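PDB 3KV1: transcriptional repressor from Vibrio fischeri, which probably represses transcription as a sugar-responsive DNA-binding regulator of the SorC family, this construct being its putative sugar-binding domain. Local coordinates for residues R24-D30 with V248-S254; G62-A68 with I97-I103. All blocks are in the same frame, centred on the assembly; numbering follows the deposited sequence. Where two conformers were deposited one is given.

Contact 1 of 2, residues R24-D30 with V248-S254; sequences RALISLD and VLATSVS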
# COMPACT_ATOMS: atom_id res chain seq x y z
N ARG A 24 21.37 23.32 -1.14
CA ARG A 24 22.38 22.62 -0.36
C ARG A 24 23.07 21.60 -1.25
O ARG A 24 22.51 21.15 -2.25
CB ARG A 24 21.75 21.83 0.81
CG ARG A 24 21.33 22.64 2.03
CD ARG A 24 22.52 23.27 2.77
NE ARG A 24 23.33 22.32 3.52
CZ ARG A 24 23.01 21.83 4.72
NH1 ARG A 24 21.87 22.18 5.31
NH2 ARG A 24 23.84 20.98 5.34
N ALA A 25 24.29 21.24 -0.87
CA ALA A 25 24.96 20.07 -1.41
C ALA A 25 25.53 19.34 -0.20
O ALA A 25 26.16 19.97 0.68
CB ALA A 25 26.05 20.49 -2.39
N LEU A 26 25.23 18.06 -0.10
CA LEU A 26 25.68 17.23 1.01
C LEU A 26 26.70 16.23 0.41
O LEU A 26 26.32 15.31 -0.32
CB LEU A 26 24.48 16.47 1.59
CG LEU A 26 23.30 17.40 1.98
CD1 LEU A 26 22.14 16.56 2.52
CD2 LEU A 26 23.80 18.35 3.06
N ILE A 27 27.99 16.39 0.73
CA ILE A 27 29.02 15.59 0.07
C ILE A 27 29.72 14.64 1.04
O ILE A 27 30.27 15.06 2.06
CB ILE A 27 30.06 16.52 -0.60
CG1 ILE A 27 29.39 17.39 -1.65
CG2 ILE A 27 31.23 15.72 -1.20
CD1 ILE A 27 28.65 16.60 -2.71
N SER A 28 29.69 13.36 0.70
CA SER A 28 30.31 12.33 1.53
C SER A 28 31.67 11.93 0.95
O SER A 28 31.89 11.95 -0.27
CB SER A 28 29.37 11.12 1.66
OG SER A 28 29.24 10.44 0.42
N LEU A 29 32.60 11.57 1.83
CA LEU A 29 33.91 11.13 1.38
C LEU A 29 33.77 9.84 0.56
O LEU A 29 32.85 9.05 0.78
CB LEU A 29 34.83 10.89 2.57
CG LEU A 29 35.10 12.17 3.38
CD1 LEU A 29 35.93 11.85 4.60
CD2 LEU A 29 35.80 13.21 2.49
N ASP A 30 34.68 9.63 -0.38
CA ASP A 30 34.65 8.41 -1.18
C ASP A 30 34.82 7.15 -0.33
O ASP A 30 35.68 7.09 0.56
CB ASP A 30 35.74 8.45 -2.27
CG ASP A 30 35.47 9.51 -3.34
OD1 ASP A 30 34.28 9.84 -3.59
OD2 ASP A 30 36.46 10.00 -3.94
N VAL A 248 18.40 19.89 -3.19
CA VAL A 248 19.47 19.41 -2.33
C VAL A 248 20.12 18.19 -3.01
O VAL A 248 19.43 17.19 -3.29
CB VAL A 248 18.91 18.98 -0.98
CG1 VAL A 248 20.01 18.37 -0.11
CG2 VAL A 248 18.22 20.17 -0.25
N LEU A 249 21.42 18.27 -3.29
CA LEU A 249 22.09 17.16 -3.96
C LEU A 249 22.95 16.46 -2.92
O LEU A 249 23.76 17.10 -2.28
CB LEU A 249 22.98 17.67 -5.08
CG LEU A 249 23.83 16.61 -5.78
CD1 LEU A 249 22.88 15.69 -6.57
CD2 LEU A 249 24.87 17.27 -6.71
N ALA A 250 22.77 15.16 -2.75
CA ALA A 250 23.60 14.42 -1.82
C ALA A 250 24.40 13.38 -2.65
O ALA A 250 23.82 12.57 -3.35
CB ALA A 250 22.69 13.72 -0.73
N THR A 251 25.71 13.37 -2.52
CA THR A 251 26.52 12.54 -3.40
C THR A 251 27.94 12.45 -2.83
O THR A 251 28.19 12.91 -1.72
CB THR A 251 26.49 13.06 -4.89
OG1 THR A 251 27.06 12.09 -5.78
CG2 THR A 251 27.29 14.39 -5.04
N SER A 252 28.84 11.83 -3.58
CA SER A 252 30.21 11.58 -3.09
C SER A 252 31.19 12.67 -3.57
O SER A 252 30.86 13.42 -4.49
CB SER A 252 30.73 10.25 -3.66
OG SER A 252 30.95 10.37 -5.06
N VAL A 253 32.39 12.73 -2.98
CA VAL A 253 33.41 13.66 -3.44
C VAL A 253 33.70 13.45 -4.94
O VAL A 253 33.74 14.41 -5.73
CB VAL A 253 34.73 13.52 -2.63
CG1 VAL A 253 35.89 14.26 -3.32
CG2 VAL A 253 34.54 14.06 -1.20
N SER A 254 33.93 12.21 -5.35
CA SER A 254 34.23 11.96 -6.78
C SER A 254 33.10 12.40 -7.72
O SER A 254 33.39 12.94 -8.81
CB SER A 254 34.58 10.50 -7.04
OG SER A 254 35.90 10.26 -6.64
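Asp30 turns its carboxylate back to Ser254 with CG anti to its own carbonyl carbon (chi1 -68°), and Ile27, with CG1 set the same way (chi1 -61°), holds CG2 anti to its backbone N and toward Val253, while a bent second torsion brings CD1 to Thr251. Asp30 OD1 accepts the backbone N-H of Ser254 through its syn lone pair, OD1 to N 3.0 Å and nearly straight. The hydroxyl of Ser254 donates to the other oxygen, OG to OD2 2.8 Å, from above the carboxylate plane. Two bonds thus hold the acid over the first turn of helix 253-264, where its negative charge would probably suit the positive end of the helix dipole. The Ile27 and Val253 side chains cross at about a right angle, CG2 to CG2 3.7 Å, whereas Ile27 lies beside Thr251, pointing the same way, with CD1 near Thr251 CG2. On the other face of the sheet Leu26 CD1 rests on Val248 CG1 at 3.8 Å, and Leu26 CB meets Ala250 CB. Between the two layers of side chains the backbones run as parallel strands, 12° apart in direction, with Leu26 N to Leu249 O at 2.8 Å among the alternating bonds. The pairing ends at Val253 N and Ser28 O, 2.9 Å apart, while Ser252 OG caps the helix at Cys255 N. Thr251 OG1 is held by Ala228 O. Helix 10-20 packs on Ala25 and Ile27, helix 34-52 covers Ser28, Val248 and Ala250 on the opposite face, and strand 223-227 continues the parallel sheet beyond strand 248-252.

Contact 2 of 2, residues G62-A68 with I97-I103; sequences GQGQNVA and IINADHI
Gly64 and Ile98 join the two backbones, the N-H of Gly64 pointing almost straight at Ile98 O in the carbonyl plane (N to O 3.0 Å), just ahead of helices 65-72 and 100-111. Gly64, at positive phi (97°), is the N-cap of its helix, and Asn99 holds that position in the other. Ile103, with CG1 anti to its carbonyl carbon (chi1 -60°), pushes CD1 into the bend of 62-68, 3.8 Å from Gly64 O and 4.0 Å from Ala68 CB. The Ile103 and Val67 side chains cross at about a right angle, CG2 against CG1. Ala68 CB also receives Ile98 CD1 at 3.7 Å. Gln63 runs extended beyond CG, and one water links its OE1 (2.8 Å) to Ala100 N (3.0 Å), at the start of helix 100-111. Gln63 NE2 bonds Tyr123 OH and a glycerol, probably from the crystallisation liquor. Asp101 OD2 forms a salt bridge with Arg105 and a hydrogen bond with Tyr119 OH of the second subunit, placing this helix start near the dimer interface. Gly62 O, 3.4 Å from Ala100 CB, is buried without a polar partner. One direct hydrogen bond and one water make the polar link between the segments, amid aliphatic packing beside a possible ligand pocket.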
# COMPACT_ATOMS: atom_id res chain seq x y z
N GLY A 62 10.47 8.44 -3.60
CA GLY A 62 10.64 7.57 -4.77
C GLY A 62 11.16 6.20 -4.37
O GLY A 62 11.13 5.82 -3.21
N GLN A 63 11.63 5.42 -5.34
CA GLN A 63 11.91 4.03 -5.04
C GLN A 63 13.40 3.77 -5.15
O GLN A 63 14.18 4.64 -5.54
CB GLN A 63 11.17 3.10 -5.99
CG GLN A 63 11.49 3.28 -7.46
CD GLN A 63 10.80 2.24 -8.34
OE1 GLN A 63 9.78 1.65 -7.98
NE2 GLN A 63 11.35 2.05 -9.54
N GLY A 64 13.80 2.55 -4.82
CA GLY A 64 15.17 2.13 -5.13
C GLY A 64 16.20 2.23 -4.00
O GLY A 64 15.91 2.70 -2.89
N GLN A 65 17.42 1.77 -4.30
CA GLN A 65 18.44 1.61 -3.26
C GLN A 65 18.97 2.90 -2.63
O GLN A 65 19.29 2.90 -1.44
CB GLN A 65 19.59 0.77 -3.80
CG GLN A 65 19.16 -0.63 -4.16
CD GLN A 65 20.30 -1.43 -4.76
OE1 GLN A 65 20.93 -2.23 -4.08
NE2 GLN A 65 20.58 -1.18 -6.04
N ASN A 66 19.10 3.97 -3.41
CA ASN A 66 19.62 5.22 -2.83
C ASN A 66 18.64 5.71 -1.75
O ASN A 66 19.02 6.03 -0.63
CB ASN A 66 19.80 6.30 -3.90
CG ASN A 66 20.86 5.94 -4.93
OD1 ASN A 66 21.96 5.53 -4.58
ND2 ASN A 66 20.55 6.12 -6.23
N VAL A 67 17.35 5.73 -2.10
CA VAL A 67 16.32 6.21 -1.17
C VAL A 67 16.18 5.26 0.03
O VAL A 67 16.08 5.71 1.19
CB VAL A 67 14.97 6.40 -1.91
CG1 VAL A 67 13.86 6.90 -0.95
CG2 VAL A 67 15.16 7.38 -3.09
N ALA A 68 16.22 3.96 -0.23
CA ALA A 68 16.04 2.97 0.84
C ALA A 68 17.12 3.13 1.91
O ALA A 68 16.85 2.98 3.11
CB ALA A 68 16.06 1.55 0.28
N ILE A 97 13.85 -4.62 -6.75
CA ILE A 97 13.48 -3.21 -6.54
C ILE A 97 12.83 -2.96 -5.17
O ILE A 97 11.83 -3.61 -4.82
CB ILE A 97 12.53 -2.70 -7.64
CG1 ILE A 97 13.32 -2.05 -8.77
CG2 ILE A 97 11.55 -1.68 -7.07
CD1 ILE A 97 13.48 -0.54 -8.61
N ILE A 98 13.39 -2.03 -4.41
CA ILE A 98 12.78 -1.67 -3.12
C ILE A 98 11.66 -0.63 -3.35
O ILE A 98 11.89 0.46 -3.84
CB ILE A 98 13.79 -1.17 -2.11
CG1 ILE A 98 14.94 -2.19 -1.96
CG2 ILE A 98 13.15 -0.96 -0.74
CD1 ILE A 98 15.74 -2.03 -0.68
N ASN A 99 10.47 -1.02 -3.05
CA ASN A 99 9.27 -0.29 -3.26
C ASN A 99 9.19 1.06 -2.52
O ASN A 99 9.50 1.09 -1.39
CB ASN A 99 8.35 -1.22 -2.56
CG ASN A 99 7.12 -1.28 -3.12
OD1 ASN A 99 6.63 -2.34 -3.43
ND2 ASN A 99 6.52 -0.16 -3.23
N ALA A 100 8.69 2.14 -3.13
CA ALA A 100 8.54 3.38 -2.39
C ALA A 100 7.64 3.20 -1.16
O ALA A 100 7.87 3.81 -0.14
CB ALA A 100 7.98 4.46 -3.30
N ASP A 101 6.60 2.39 -1.30
CA ASP A 101 5.68 2.14 -0.20
C ASP A 101 6.42 1.55 1.01
O ASP A 101 6.23 1.99 2.15
CB ASP A 101 4.57 1.21 -0.71
CG ASP A 101 3.64 0.79 0.35
OD1 ASP A 101 3.27 1.69 1.14
OD2 ASP A 101 3.29 -0.42 0.38
N HIS A 102 7.22 0.51 0.78
CA HIS A 102 8.00 -0.08 1.87
C HIS A 102 8.93 0.95 2.51
O HIS A 102 9.01 1.04 3.73
CB HIS A 102 8.84 -1.26 1.37
CG HIS A 102 8.05 -2.50 1.12
ND1 HIS A 102 7.70 -3.38 2.13
CD2 HIS A 102 7.54 -3.02 -0.02
CE1 HIS A 102 7.01 -4.38 1.62
NE2 HIS A 102 6.90 -4.19 0.31
N ILE A 103 9.59 1.75 1.68
CA ILE A 103 10.46 2.80 2.19
C ILE A 103 9.67 3.80 3.05
O ILE A 103 10.13 4.16 4.13
CB ILE A 103 11.19 3.53 1.06
CG1 ILE A 103 12.06 2.50 0.28
CG2 ILE A 103 12.04 4.65 1.63
CD1 ILE A 103 12.63 3.09 -1.08
O HOH W 1 7.92 1.72 -5.95

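How the contacts relate
The centres of contacts 1 and 2 lie about 20 Å apart and their nearest atoms about 7 Å, without touching. Along the chain strand 24-28 comes first, then 62-68 and 97-103, and strand 248-252 last, so contact 1 brackets contact 2 and brings strands from near the two ends of the modelled chain side by side. One sheet relates them: contact 1 joins edge strand 24-28 to it, untouched by the other chain, and contact 2, near the second subunit, lies where strand 58-61 gives way to helix 65-72. Helix 34-52 reaches both, through Val41 and Val45 at contact 1 and Arg38 at contact 2. Glycerol, probably from the crystallisation liquor, sits near Arg24 and near Gln63, so any link to a sugar site stays tentative.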